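Local coordinates for protein N-(5'-phosphoribosyl)anthranilate isomerase (Jonesia denitrificans, PDB 4WUI) that probably catalyses the isomerisation of N-(5-phospho-beta-D-ribosyl)anthranilate to 1-(2-carboxyphenylamino)-1-deoxy-D-ribulose 5-phosphate, the third step from chorismate to tryptophan, at residues Ile6-Leu11 with Ala191-Phe196; Asp57-Val62 with Arg102-Thr107; Asp69-Ala74 with Val93-Ala98; His136-Ala141 with Gly156-Asp161; Asp165-Thr170 with Gln198-Val203. All blocks are in the same frame, centred on the assembly; numbering follows the deposited sequence.

Overall arrangement
All five contacts belong to one (beta/alpha)8 barrel. Contacts 1 and 2 both use its parallel sheet; their centres lie about 17 Å apart, and they meet where Lys-7 CD packs on Trp-104 CZ3 at 3.7 Å. Contact 3 joins two outer helices over the strands of contact 2, with about 10 Å between centres. The centres of contacts 4 and 5 are also about 10 Å apart, and Thr-170 OG1 of contact 5 hydrogen-bonds to Trp-138 NE1 of contact 4. Contacts 1 and 5 share helix 190-204. Contact 3 is remote, about 33 Å between centres from contact 5. A citrate binds at the Gly-156/Gly-157 end of contact 4, consistent with an anion pocket.

Contact 1 of 5, residues Ile6-Leu11 with Ala191-Phe196; sequences IKVCGL and AKIAAF
Ile-6 and Phe-196 meet through a single branch and a ring edge. The CG2 methyl of Ile-6 lies near the plane of the phenyl ring, 4.2 Å from CE2 of Phe-196. The two side chains run past each other in opposite directions. CG2 of Ile-6 stands anti to the backbone N, while the CG1 arm lies beside that N (chi1 -62°). The phenyl group of Phe-196 is likewise anti to its own N (chi1 -175°), which carries the ring from the helix to the strand. One turn earlier, Ile-193 CG1 approaches Val-8 CG1 at 4.5 Å. This second pair is less certain, because Val-8 has an alternate conformer. All four residues are buried and the contact is purely apolar. It joins the first strand of the (beta/alpha)8 barrel, 5-8, to the last helix, 190-204, and so brings the two ends of the fold together. Further out, strand 174-177 backs the pairing: Val-175 touches both Ile-6 and Phe-196, and Val-177 also touches the ring. Val-181 reaches both Val-8 and Phe-196 from a loop. The strand is held on its two sides by backbone bonds, Ile-6 with Asp-26 and Lys-7 with Val-175. Lys-7 points away from the helix, into the barrel, where NZ makes a salt bridge with Asp-176 and a hydrogen bond with Gln-83.

Contact 2 of 5, residues Asp57-Val62 with Arg102-Thr107; sequences DTVLVV and RVWRAT
Asp-57, at the start of strand 57-62, and Arg-102, just ahead of strand 103-108, form a salt bridge across the (beta/alpha)8 barrel. The strands are not neighbours in the sheet, since strand 81-84 lies between them. Side chains therefore make the contact. The polar part uses both terminal nitrogens of the guanidinium. Arg-102 NH1 donates to Asp-57 OD1 at 3.0 Å, with an N-H...O angle of 159°. Arg-102 NH2 gives a weak second bond to Asp-57 OD2 at 3.3 Å. The carboxylate and guanidinium planes stand 79° apart, so this is no flat, coplanar pair. OD1 lies in the guanidinium plane, but NH1 meets it from well above the carboxylate plane. Each charge has further partners: Tyr-5 OH bonds to Asp-57 OD2, and Glu-123 forms a salt bridge with Arg-102 NH2. The same Glu-123 OE2 accepts a bond from Trp-104 NE1, so it ties the arginine to the indole. Two carboxylates, Asp-57 and Glu-123, would probably stabilise the positive charge of Arg-102.

The apolar part lies deeper in the barrel. Val-59 and Trp-104 cross at about a right angle. Lys-7 of strand 5-8 touches both of them. With its CG beside the backbone N (chi1 -65°), the indole reaches across the barrel. Val-59 CG2 sits obliquely to the six-membered ring, 4.0 Å from Trp-104 CZ3 and 4.1 Å from CH2.

Contact 3 of 5, residues Asp69-Ala74 with Val93-Ala98; sequences DALALA and VAYAAA
Tyr-95 carries the flat group of this contact, and Leu-71 CD1 comes obliquely to the CD2-CE2 side of its ring. Leu-71 CD1 lies 3.6 Å from Tyr-95 CE2 and 3.8 Å from CD2. The same ring also takes part in a cation-pi interaction with Arg-99 and touches Ile-67. The setting is the outer helical layer of the (beta/alpha)8 barrel. Helices 67-77 and 90-99 follow one another round it, linked through strand 81-84.

Leu-71 carries the contact from helix 67-77. Its CG is anti to the carbonyl carbon (chi1 -77°), which sends the forked end towards helix 90-99. The two methyls then take different jobs. CD1 goes to the phenol ring; CD2 goes to Ala-96. The tyrosine ring starts from a CB that does not face the other helix. With CG anti to the backbone N (chi1 179°), the ring of Tyr-95 is carried back towards Leu-71. The small Ala-96 is consistent with the close approach of the helices, 6.8 Å between the CA atoms of Leu-71 and Ala-96. On the barrel side, Leu-71 also touches Leu-82 of strand 81-84 and Phe-100. Replacing Leu-71 by an alanine would probably open a gap between the helices and leave Tyr-95 and Ala-96 without this leucine's methyls against them. Ala-96 is met along its backbone as well as its methyl: Leu-71 CD2 lies 4.0 Å from its O and 4.1 Å from its CB.

Contact 4 of 5, residues His136-Ala141 with Gly156-Asp161; sequences HTWDFA and GGLTPD
Trp-138 reaches Leu-158 and Gly-156 with the far end of its indole. CB starts the group off to one side of the partner segment. CG then stands anti to the backbone N (chi1 179°), and the ring swings in towards segment 156-161. On the pyrrole side, CD1 lies 3.2 Å from Thr-169 OG1 in helix 163-170. NE1 comes next and gives its hydrogen to Thr-170 OG1, which satisfies this buried donor. The six-membered ring carries the contact itself. CZ3 and CH2 of Trp-138 each lie 3.8 Å from Leu-158 CD2, which approaches obliquely. The carbonyl O of Gly-156 comes at the ring edge, in its plane, 3.8 Å from CZ3. The contact joins two loops of the (beta/alpha)8 barrel, those that follow strands 124-128 and 152-155. These loops lie at the C-terminal ends of the strands, where barrels of this kind carry their active sites. Gly-157 N is hydrogen-bonded to a bound citrate, probably from the crystallisation liquor. That is consistent with the phosphate site that relatives have in this loop. Gly-156 adopts backbone angles at which a side chain would jam against the preceding carbonyl. Ala-166 of helix 163-170 also touches the indole. Leu-158 is in turn packed against Phe-196 of helix 190-204.

Contact 5 of 5, residues Asp165-Thr170 with Gln198-Val203; sequences DAITTT and QAARGV
Ile-167 and Ala-200 make the tight, buried part of this contact. Ile-167 CD1 presses on Ala-200 CB at 3.6 Å and also lies 3.8 Å from its CA. The CG1 arm of the isoleucine is anti to the carbonyl carbon (chi1 -72°), and from there the extended chain delivers CD1 to the alanine. Ala-200 is small enough to take this methyl close to the helix backbone. The CG2 branch of Ile-167 serves a second partner and meets Val-203 CG1 at 4.0 Å. These are the last two helices of the (beta/alpha)8 barrel, 163-170 and 190-204, side by side on its outside. Their short segments run 9.1 Å apart, with an angle of 28° between their directions. Strand 174-177 connects them in the chain. An alanine at Ile-167 would probably leave Ala-200 and Val-203 facing a gap between the helices.

The outer side is different. Thr-168 is exposed and Val-203 only partly covered. Thr-168 OG1 lies 3.4 Å from Val-203 CG1 and 3.8 Å from its CG2. This is packing of an oxygen against methyls, not a polar bond. That hydroxyl has its polar partner within its own helix, the carbonyl O of Ala-164. Val-203 CG1, anti to the backbone N (chi1 176°), and CG2 both face Thr-168 OG1 and Ile-167 CG2. Further round helix 190-204, Arg-201 turns away and bonds to the carbonyls of Ala-23 and His-24.

Contact 1 of 5, residues Ile6-Leu11 with Ala191-Phe196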
# COMPACT_ATOMS: atom_id res chain seq x y z
N ILE A 6 8.61 1.50 -1.20
CA ILE A 6 7.83 0.68 -2.13
C ILE A 6 7.05 -0.39 -1.38
O ILE A 6 7.66 -1.25 -0.73
CB ILE A 6 8.70 0.01 -3.20
CG1 ILE A 6 9.41 1.07 -4.05
CG2 ILE A 6 7.86 -0.92 -4.05
CD1 ILE A 6 10.46 0.51 -5.03
N LYS A 7 5.73 -0.33 -1.48
CA LYS A 7 4.85 -1.35 -0.94
C LYS A 7 4.18 -2.10 -2.07
O LYS A 7 3.62 -1.50 -2.98
CB LYS A 7 3.76 -0.72 -0.06
CG LYS A 7 2.77 -1.76 0.46
CD LYS A 7 1.99 -1.25 1.64
CE LYS A 7 0.73 -1.98 1.91
NZ LYS A 7 -0.41 -1.42 1.14
N VAL A 8 4.21 -3.43 -1.98
CA VAL A 8 3.40 -4.29 -2.82
C VAL A 8 2.25 -4.79 -1.95
O VAL A 8 2.48 -5.35 -0.88
CB VAL A 8 4.19 -5.45 -3.40
CG1 VAL A 8 3.32 -6.19 -4.39
CG2 VAL A 8 5.48 -4.94 -4.07
N CYS A 9 1.03 -4.53 -2.41
CA CYS A 9 -0.15 -4.82 -1.61
C CYS A 9 -0.91 -6.02 -2.15
O CYS A 9 -0.91 -6.28 -3.34
CB CYS A 9 -1.07 -3.60 -1.57
SG CYS A 9 -2.23 -3.70 -0.18
N GLY A 10 -1.60 -6.73 -1.28
CA GLY A 10 -2.46 -7.79 -1.74
C GLY A 10 -1.75 -9.05 -2.18
O GLY A 10 -2.15 -9.66 -3.17
N LEU A 11 -0.73 -9.47 -1.43
CA LEU A 11 -0.05 -10.72 -1.72
C LEU A 11 -0.80 -11.86 -1.06
O LEU A 11 -1.36 -11.73 0.01
CB LEU A 11 1.39 -10.70 -1.25
CG LEU A 11 2.37 -10.01 -2.25
CD1 LEU A 11 2.10 -8.58 -2.50
CD2 LEU A 11 3.81 -10.24 -1.80
N ALA A 191 7.68 -11.67 -12.12
CA ALA A 191 8.35 -10.86 -13.13
C ALA A 191 7.87 -9.41 -13.08
O ALA A 191 8.66 -8.49 -13.29
CB ALA A 191 8.15 -11.45 -14.51
N LYS A 192 6.57 -9.20 -12.87
CA LYS A 192 6.05 -7.85 -12.78
C LYS A 192 6.54 -7.14 -11.52
O LYS A 192 6.79 -5.93 -11.56
CB LYS A 192 4.53 -7.80 -12.86
CG LYS A 192 3.99 -8.19 -14.23
CD LYS A 192 2.49 -8.07 -14.27
CE LYS A 192 1.93 -8.38 -15.62
NZ LYS A 192 0.48 -8.06 -15.65
N ILE A 193 6.63 -7.84 -10.40
CA ILE A 193 7.18 -7.24 -9.19
C ILE A 193 8.60 -6.77 -9.44
O ILE A 193 8.97 -5.64 -9.11
CB ILE A 193 7.09 -8.22 -7.99
CG1 ILE A 193 5.62 -8.39 -7.55
CG2 ILE A 193 7.95 -7.75 -6.82
CD1 ILE A 193 5.41 -9.54 -6.57
N ALA A 194 9.42 -7.63 -10.03
CA ALA A 194 10.80 -7.28 -10.31
C ALA A 194 10.87 -6.08 -11.25
O ALA A 194 11.66 -5.14 -11.05
CB ALA A 194 11.55 -8.47 -10.90
N ALA A 195 10.05 -6.09 -12.28
CA ALA A 195 10.05 -5.00 -13.28
C ALA A 195 9.61 -3.68 -12.64
O ALA A 195 10.16 -2.62 -12.93
CB ALA A 195 9.14 -5.35 -14.43
N PHE A 196 8.59 -3.74 -11.79
CA PHE A 196 8.09 -2.56 -11.12
C PHE A 196 9.18 -1.91 -10.29
O PHE A 196 9.39 -0.69 -10.35
CB PHE A 196 6.91 -2.94 -10.22
CG PHE A 196 6.26 -1.76 -9.56
CD1 PHE A 196 5.26 -1.06 -10.23
CD2 PHE A 196 6.66 -1.29 -8.33
CE1 PHE A 196 4.66 0.04 -9.65
CE2 PHE A 196 6.05 -0.19 -7.75
CZ PHE A 196 5.05 0.47 -8.42

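Contact 2 of 5, residues Asp57-Val62 with Arg102-Thr107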
# COMPACT_ATOMS: atom_id res chain seq x y z
N ASP A 57 8.25 -4.24 6.16
CA ASP A 57 7.10 -3.98 6.99
C ASP A 57 5.91 -4.79 6.49
O ASP A 57 5.52 -4.67 5.33
CB ASP A 57 6.75 -2.47 6.92
CG ASP A 57 7.74 -1.56 7.60
OD1 ASP A 57 8.36 -1.98 8.58
OD2 ASP A 57 7.86 -0.39 7.18
N THR A 58 5.32 -5.59 7.36
CA THR A 58 4.10 -6.29 7.03
C THR A 58 2.89 -5.43 7.41
O THR A 58 2.87 -4.80 8.47
CB THR A 58 4.06 -7.65 7.73
OG1 THR A 58 4.16 -7.45 9.14
CG2 THR A 58 5.14 -8.58 7.23
N VAL A 59 1.89 -5.42 6.54
CA VAL A 59 0.76 -4.53 6.67
C VAL A 59 -0.52 -5.32 6.54
O VAL A 59 -0.75 -5.99 5.53
CB VAL A 59 0.80 -3.42 5.58
CG1 VAL A 59 -0.32 -2.42 5.81
CG2 VAL A 59 2.16 -2.74 5.53
N LEU A 60 -1.37 -5.25 7.56
CA LEU A 60 -2.73 -5.78 7.49
C LEU A 60 -3.61 -4.70 6.90
O LEU A 60 -3.69 -3.60 7.45
CB LEU A 60 -3.24 -6.17 8.88
CG LEU A 60 -4.69 -6.59 8.94
CD1 LEU A 60 -4.91 -7.89 8.15
CD2 LEU A 60 -5.15 -6.77 10.36
N VAL A 61 -4.27 -5.02 5.79
CA VAL A 61 -5.11 -4.06 5.08
C VAL A 61 -6.57 -4.45 5.23
O VAL A 61 -6.96 -5.54 4.81
CB VAL A 61 -4.71 -4.01 3.58
CG1 VAL A 61 -5.56 -3.03 2.84
CG2 VAL A 61 -3.23 -3.71 3.41
N VAL A 62 -7.37 -3.59 5.87
CA VAL A 62 -8.77 -3.85 6.11
C VAL A 62 -9.65 -2.77 5.50
O VAL A 62 -9.20 -1.65 5.21
CB VAL A 62 -9.08 -3.99 7.63
CG1 VAL A 62 -8.44 -5.23 8.19
CG2 VAL A 62 -8.61 -2.75 8.39
N ARG A 102 1.38 1.52 14.74
CA ARG A 102 1.57 2.01 13.36
C ARG A 102 0.28 1.85 12.60
O ARG A 102 -0.12 0.73 12.30
CB ARG A 102 2.70 1.26 12.66
CG ARG A 102 4.03 1.27 13.40
CD ARG A 102 5.13 0.59 12.62
NE ARG A 102 5.44 1.34 11.43
CZ ARG A 102 6.20 0.88 10.45
NH1 ARG A 102 6.78 -0.31 10.55
NH2 ARG A 102 6.36 1.59 9.36
N VAL A 103 -0.40 2.97 12.35
CA VAL A 103 -1.68 3.00 11.64
C VAL A 103 -1.55 3.87 10.41
O VAL A 103 -1.03 4.99 10.48
CB VAL A 103 -2.83 3.47 12.55
CG1 VAL A 103 -4.13 3.62 11.77
CG2 VAL A 103 -2.98 2.50 13.74
N TRP A 104 -1.99 3.35 9.27
CA TRP A 104 -2.01 4.08 8.00
C TRP A 104 -3.46 4.36 7.62
O TRP A 104 -4.32 3.51 7.76
CB TRP A 104 -1.30 3.30 6.90
CG TRP A 104 0.16 3.10 7.11
CD1 TRP A 104 0.94 3.54 8.12
CD2 TRP A 104 1.03 2.41 6.22
NE1 TRP A 104 2.24 3.16 7.93
CE2 TRP A 104 2.33 2.47 6.76
CE3 TRP A 104 0.82 1.73 5.02
CZ2 TRP A 104 3.41 1.85 6.15
CZ3 TRP A 104 1.91 1.14 4.42
CH2 TRP A 104 3.18 1.18 4.98
N ARG A 105 -3.68 5.59 7.16
CA ARG A 105 -4.96 6.10 6.70
C ARG A 105 -4.91 6.06 5.15
O ARG A 105 -4.07 6.67 4.55
CB ARG A 105 -5.21 7.55 7.29
CG ARG A 105 -6.50 8.22 6.84
CD ARG A 105 -6.89 9.42 7.66
NE ARG A 105 -5.98 10.54 7.56
CZ ARG A 105 -6.12 11.60 6.76
NH1 ARG A 105 -7.09 11.67 5.88
NH2 ARG A 105 -5.22 12.55 6.81
N ALA A 106 -5.75 5.29 4.49
CA ALA A 106 -5.88 5.33 3.05
C ALA A 106 -7.10 6.15 2.64
O ALA A 106 -8.13 6.14 3.33
CB ALA A 106 -5.98 3.90 2.47
N THR A 107 -6.99 6.88 1.53
CA THR A 107 -8.09 7.66 0.98
C THR A 107 -7.90 7.85 -0.50
O THR A 107 -6.92 7.43 -1.09
CB THR A 107 -8.19 9.04 1.65
OG1 THR A 107 -9.42 9.68 1.28
CG2 THR A 107 -7.00 9.93 1.32

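Contact 3 of 5, residues Asp69-Ala74 with Val93-Ala98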
# COMPACT_ATOMS: atom_id res chain seq x y z
N ASP A 69 -12.24 -5.22 15.99
CA ASP A 69 -11.86 -6.51 15.43
C ASP A 69 -10.60 -6.39 14.57
O ASP A 69 -9.77 -7.30 14.57
CB ASP A 69 -12.98 -7.09 14.58
CG ASP A 69 -14.17 -7.58 15.38
OD1 ASP A 69 -14.13 -7.60 16.63
OD2 ASP A 69 -15.13 -8.04 14.72
N ALA A 70 -10.48 -5.29 13.84
CA ALA A 70 -9.31 -5.07 13.03
C ALA A 70 -8.06 -4.95 13.89
O ALA A 70 -7.00 -5.47 13.55
CB ALA A 70 -9.48 -3.84 12.15
N LEU A 71 -8.19 -4.24 15.01
CA LEU A 71 -7.10 -4.14 15.97
C LEU A 71 -6.72 -5.50 16.52
O LEU A 71 -5.54 -5.84 16.61
CB LEU A 71 -7.50 -3.19 17.10
CG LEU A 71 -7.43 -1.72 16.75
CD1 LEU A 71 -8.21 -0.91 17.78
CD2 LEU A 71 -5.99 -1.24 16.67
N ALA A 72 -7.72 -6.29 16.90
CA ALA A 72 -7.45 -7.63 17.43
C ALA A 72 -6.72 -8.48 16.39
O ALA A 72 -5.80 -9.24 16.73
CB ALA A 72 -8.75 -8.29 17.87
N LEU A 73 -7.13 -8.35 15.13
CA LEU A 73 -6.50 -9.12 14.05
C LEU A 73 -5.07 -8.64 13.78
O LEU A 73 -4.17 -9.45 13.54
CB LEU A 73 -7.35 -9.00 12.79
CG LEU A 73 -6.88 -9.85 11.60
CD1 LEU A 73 -6.87 -11.33 11.95
CD2 LEU A 73 -7.82 -9.60 10.44
N ALA A 74 -4.83 -7.34 13.86
CA ALA A 74 -3.47 -6.84 13.71
C ALA A 74 -2.58 -7.41 14.79
O ALA A 74 -1.44 -7.81 14.52
CB ALA A 74 -3.45 -5.32 13.75
N VAL A 93 -9.96 5.93 12.74
CA VAL A 93 -8.53 6.03 12.52
C VAL A 93 -7.83 6.38 13.84
O VAL A 93 -6.83 5.75 14.21
CB VAL A 93 -8.18 7.05 11.43
CG1 VAL A 93 -6.68 7.25 11.32
CG2 VAL A 93 -8.79 6.64 10.09
N ALA A 94 -8.36 7.37 14.57
CA ALA A 94 -7.72 7.81 15.80
C ALA A 94 -7.89 6.78 16.93
O ALA A 94 -7.01 6.63 17.77
CB ALA A 94 -8.27 9.16 16.21
N TYR A 95 -9.03 6.09 16.95
CA TYR A 95 -9.25 5.02 17.91
C TYR A 95 -8.15 3.98 17.74
O TYR A 95 -7.53 3.52 18.71
CB TYR A 95 -10.64 4.41 17.66
CG TYR A 95 -10.99 3.26 18.57
CD1 TYR A 95 -11.65 3.46 19.77
CD2 TYR A 95 -10.71 1.95 18.20
CE1 TYR A 95 -11.99 2.42 20.60
CE2 TYR A 95 -11.05 0.90 19.03
CZ TYR A 95 -11.69 1.12 20.22
OH TYR A 95 -12.01 0.04 21.01
N ALA A 96 -7.89 3.59 16.49
CA ALA A 96 -6.83 2.64 16.20
C ALA A 96 -5.45 3.19 16.52
O ALA A 96 -4.62 2.49 17.08
CB ALA A 96 -6.93 2.20 14.75
N ALA A 97 -5.19 4.45 16.16
CA ALA A 97 -3.87 5.03 16.38
C ALA A 97 -3.51 5.08 17.86
O ALA A 97 -2.34 4.99 18.20
CB ALA A 97 -3.78 6.40 15.75
N ALA A 98 -4.49 5.23 18.73
CA ALA A 98 -4.21 5.23 20.16
C ALA A 98 -3.88 3.83 20.69
O ALA A 98 -3.27 3.70 21.77
CB ALA A 98 -5.38 5.81 20.95

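Contact 4 of 5, residues His136-Ala141 with Gly156-Asp161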
# COMPACT_ATOMS: atom_id res chain seq x y z
N HIS A 136 -1.78 8.29 -21.94
CA HIS A 136 -0.48 7.79 -22.40
C HIS A 136 0.63 8.16 -21.43
O HIS A 136 1.64 7.44 -21.30
CB HIS A 136 -0.14 8.37 -23.78
CG HIS A 136 -0.87 7.72 -24.91
ND1 HIS A 136 -1.69 6.62 -24.74
CD2 HIS A 136 -0.90 8.00 -26.23
CE1 HIS A 136 -2.20 6.26 -25.90
NE2 HIS A 136 -1.73 7.09 -26.83
N THR A 137 0.48 9.32 -20.78
CA THR A 137 1.45 9.77 -19.81
C THR A 137 0.75 10.12 -18.49
O THR A 137 -0.45 10.43 -18.49
CB THR A 137 2.30 10.97 -20.35
OG1 THR A 137 1.46 12.12 -20.57
CG2 THR A 137 3.02 10.62 -21.66
N TRP A 138 1.50 10.07 -17.39
CA TRP A 138 0.96 10.21 -16.05
C TRP A 138 0.42 11.63 -15.83
O TRP A 138 1.15 12.60 -16.08
CB TRP A 138 2.05 9.91 -15.03
CG TRP A 138 1.63 10.05 -13.62
CD1 TRP A 138 1.94 11.10 -12.77
CD2 TRP A 138 0.82 9.15 -12.86
NE1 TRP A 138 1.38 10.89 -11.55
CE2 TRP A 138 0.69 9.69 -11.57
CE3 TRP A 138 0.22 7.92 -13.14
CZ2 TRP A 138 -0.04 9.04 -10.56
CZ3 TRP A 138 -0.48 7.26 -12.14
CH2 TRP A 138 -0.61 7.83 -10.87
N ASP A 139 -0.81 11.76 -15.33
CA ASP A 139 -1.42 13.07 -15.18
C ASP A 139 -0.97 13.69 -13.87
O ASP A 139 -1.71 13.66 -12.87
CB ASP A 139 -2.94 12.99 -15.26
CG ASP A 139 -3.57 14.37 -15.26
OD1 ASP A 139 -2.85 15.40 -15.24
OD2 ASP A 139 -4.80 14.40 -15.30
N PHE A 140 0.22 14.27 -13.86
CA PHE A 140 0.76 14.80 -12.62
C PHE A 140 -0.05 16.00 -12.12
O PHE A 140 0.04 16.34 -10.93
CB PHE A 140 2.25 15.08 -12.67
CG PHE A 140 2.72 16.10 -13.69
CD1 PHE A 140 2.80 17.46 -13.35
CD2 PHE A 140 3.19 15.69 -14.94
CE1 PHE A 140 3.34 18.36 -14.26
CE2 PHE A 140 3.73 16.61 -15.84
CZ PHE A 140 3.79 17.95 -15.50
N ALA A 141 -0.87 16.62 -12.97
CA ALA A 141 -1.73 17.69 -12.54
C ALA A 141 -2.76 17.24 -11.53
O ALA A 141 -3.28 18.07 -10.77
CB ALA A 141 -2.42 18.34 -13.68
N GLY A 156 -2.53 4.38 -7.58
CA GLY A 156 -3.53 4.72 -8.59
C GLY A 156 -3.26 3.97 -9.86
O GLY A 156 -2.89 4.56 -10.89
N GLY A 157 -3.45 2.65 -9.84
CA GLY A 157 -3.21 1.90 -11.03
C GLY A 157 -1.76 1.97 -11.48
O GLY A 157 -1.47 1.95 -12.67
N LEU A 158 -0.82 2.04 -10.54
CA LEU A 158 0.58 2.01 -10.91
C LEU A 158 0.93 0.65 -11.51
O LEU A 158 0.47 -0.40 -11.05
CB LEU A 158 1.47 2.33 -9.72
CG LEU A 158 1.29 3.74 -9.13
CD1 LEU A 158 2.19 3.89 -7.90
CD2 LEU A 158 1.64 4.82 -10.16
N THR A 159 1.81 0.68 -12.50
CA THR A 159 2.28 -0.49 -13.21
C THR A 159 3.76 -0.33 -13.51
O THR A 159 4.28 0.78 -13.46
CB THR A 159 1.54 -0.68 -14.53
OG1 THR A 159 1.95 0.38 -15.41
CG2 THR A 159 0.04 -0.70 -14.37
N PRO A 160 4.44 -1.41 -13.95
CA PRO A 160 5.82 -1.21 -14.41
C PRO A 160 5.88 -0.23 -15.58
O PRO A 160 6.92 0.38 -15.78
CB PRO A 160 6.27 -2.63 -14.82
CG PRO A 160 5.41 -3.52 -13.99
CD PRO A 160 4.07 -2.83 -13.91
N ASP A 161 4.81 -0.11 -16.37
CA ASP A 161 4.80 0.76 -17.53
C ASP A 161 4.66 2.24 -17.21
O ASP A 161 5.12 3.06 -18.01
CB ASP A 161 3.67 0.36 -18.49
CG ASP A 161 3.95 -0.91 -19.24
OD1 ASP A 161 5.12 -1.22 -19.50
OD2 ASP A 161 2.98 -1.61 -19.63

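Contact 5 of 5, residues Asp165-Thr170 with Gln198-Val203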
# COMPACT_ATOMS: atom_id res chain seq x y z
N ASP A 165 7.42 7.30 -14.85
CA ASP A 165 6.77 8.57 -15.18
C ASP A 165 6.13 9.15 -13.92
O ASP A 165 6.37 10.31 -13.56
CB ASP A 165 5.75 8.28 -16.29
CG ASP A 165 5.11 9.51 -16.91
OD1 ASP A 165 5.49 10.67 -16.61
OD2 ASP A 165 4.20 9.28 -17.75
N ALA A 166 5.32 8.34 -13.22
CA ALA A 166 4.65 8.80 -12.03
C ALA A 166 5.63 9.32 -10.97
O ALA A 166 5.44 10.39 -10.38
CB ALA A 166 3.79 7.69 -11.40
N ILE A 167 6.69 8.56 -10.70
CA ILE A 167 7.66 8.97 -9.68
C ILE A 167 8.43 10.20 -10.13
O ILE A 167 8.68 11.09 -9.34
CB ILE A 167 8.62 7.81 -9.33
CG1 ILE A 167 7.83 6.74 -8.52
CG2 ILE A 167 9.85 8.31 -8.54
CD1 ILE A 167 8.63 5.49 -8.28
N THR A 168 8.83 10.25 -11.39
CA THR A 168 9.60 11.39 -11.88
C THR A 168 8.82 12.69 -11.75
O THR A 168 9.34 13.72 -11.34
CB THR A 168 10.03 11.15 -13.34
OG1 THR A 168 10.90 10.02 -13.42
CG2 THR A 168 10.76 12.34 -13.92
N THR A 169 7.54 12.63 -12.13
CA THR A 169 6.72 13.83 -12.22
C THR A 169 6.08 14.23 -10.89
O THR A 169 5.91 15.42 -10.65
CB THR A 169 5.65 13.74 -13.31
OG1 THR A 169 4.73 12.69 -13.02
CG2 THR A 169 6.29 13.55 -14.69
N THR A 170 5.72 13.26 -10.06
CA THR A 170 5.01 13.51 -8.83
C THR A 170 5.91 13.45 -7.57
O THR A 170 5.55 14.01 -6.54
CB THR A 170 3.78 12.56 -8.72
OG1 THR A 170 2.82 12.95 -9.72
CG2 THR A 170 3.06 12.63 -7.43
N GLN A 198 12.44 -2.32 -10.53
CA GLN A 198 13.50 -1.82 -11.39
C GLN A 198 13.13 -0.46 -11.97
O GLN A 198 13.93 0.47 -11.96
CB GLN A 198 13.78 -2.80 -12.52
CG GLN A 198 14.86 -2.32 -13.46
CD GLN A 198 15.18 -3.35 -14.51
OE1 GLN A 198 15.52 -4.49 -14.18
NE2 GLN A 198 15.08 -2.98 -15.77
N ALA A 199 11.93 -0.34 -12.49
CA ALA A 199 11.48 0.91 -13.07
C ALA A 199 11.45 2.03 -12.03
O ALA A 199 11.88 3.17 -12.29
CB ALA A 199 10.10 0.75 -13.70
N ALA A 200 10.95 1.73 -10.84
CA ALA A 200 10.78 2.73 -9.79
C ALA A 200 12.15 3.20 -9.28
O ALA A 200 12.37 4.40 -9.08
CB ALA A 200 9.96 2.16 -8.66
N ARG A 201 13.07 2.27 -9.01
CA ARG A 201 14.37 2.62 -8.47
C ARG A 201 15.29 3.23 -9.50
O ARG A 201 16.25 3.93 -9.17
CB ARG A 201 15.04 1.42 -7.87
CG ARG A 201 14.40 1.09 -6.60
CD ARG A 201 15.24 0.15 -5.77
NE ARG A 201 14.55 -0.05 -4.52
CZ ARG A 201 14.35 -1.23 -3.95
NH1 ARG A 201 14.86 -2.38 -4.43
NH2 ARG A 201 13.65 -1.24 -2.83
N GLY A 202 15.00 2.98 -10.77
CA GLY A 202 15.82 3.51 -11.82
C GLY A 202 15.66 4.99 -11.97
O GLY A 202 16.48 5.60 -12.62
N VAL A 203 14.63 5.58 -11.35
CA VAL A 203 14.45 7.03 -11.41
C VAL A 203 15.58 7.68 -10.64
O VAL A 203 16.27 8.54 -11.17
CB VAL A 203 13.07 7.47 -10.89
CG1 VAL A 203 12.96 9.01 -10.89
CG2 VAL A 203 11.95 6.84 -11.71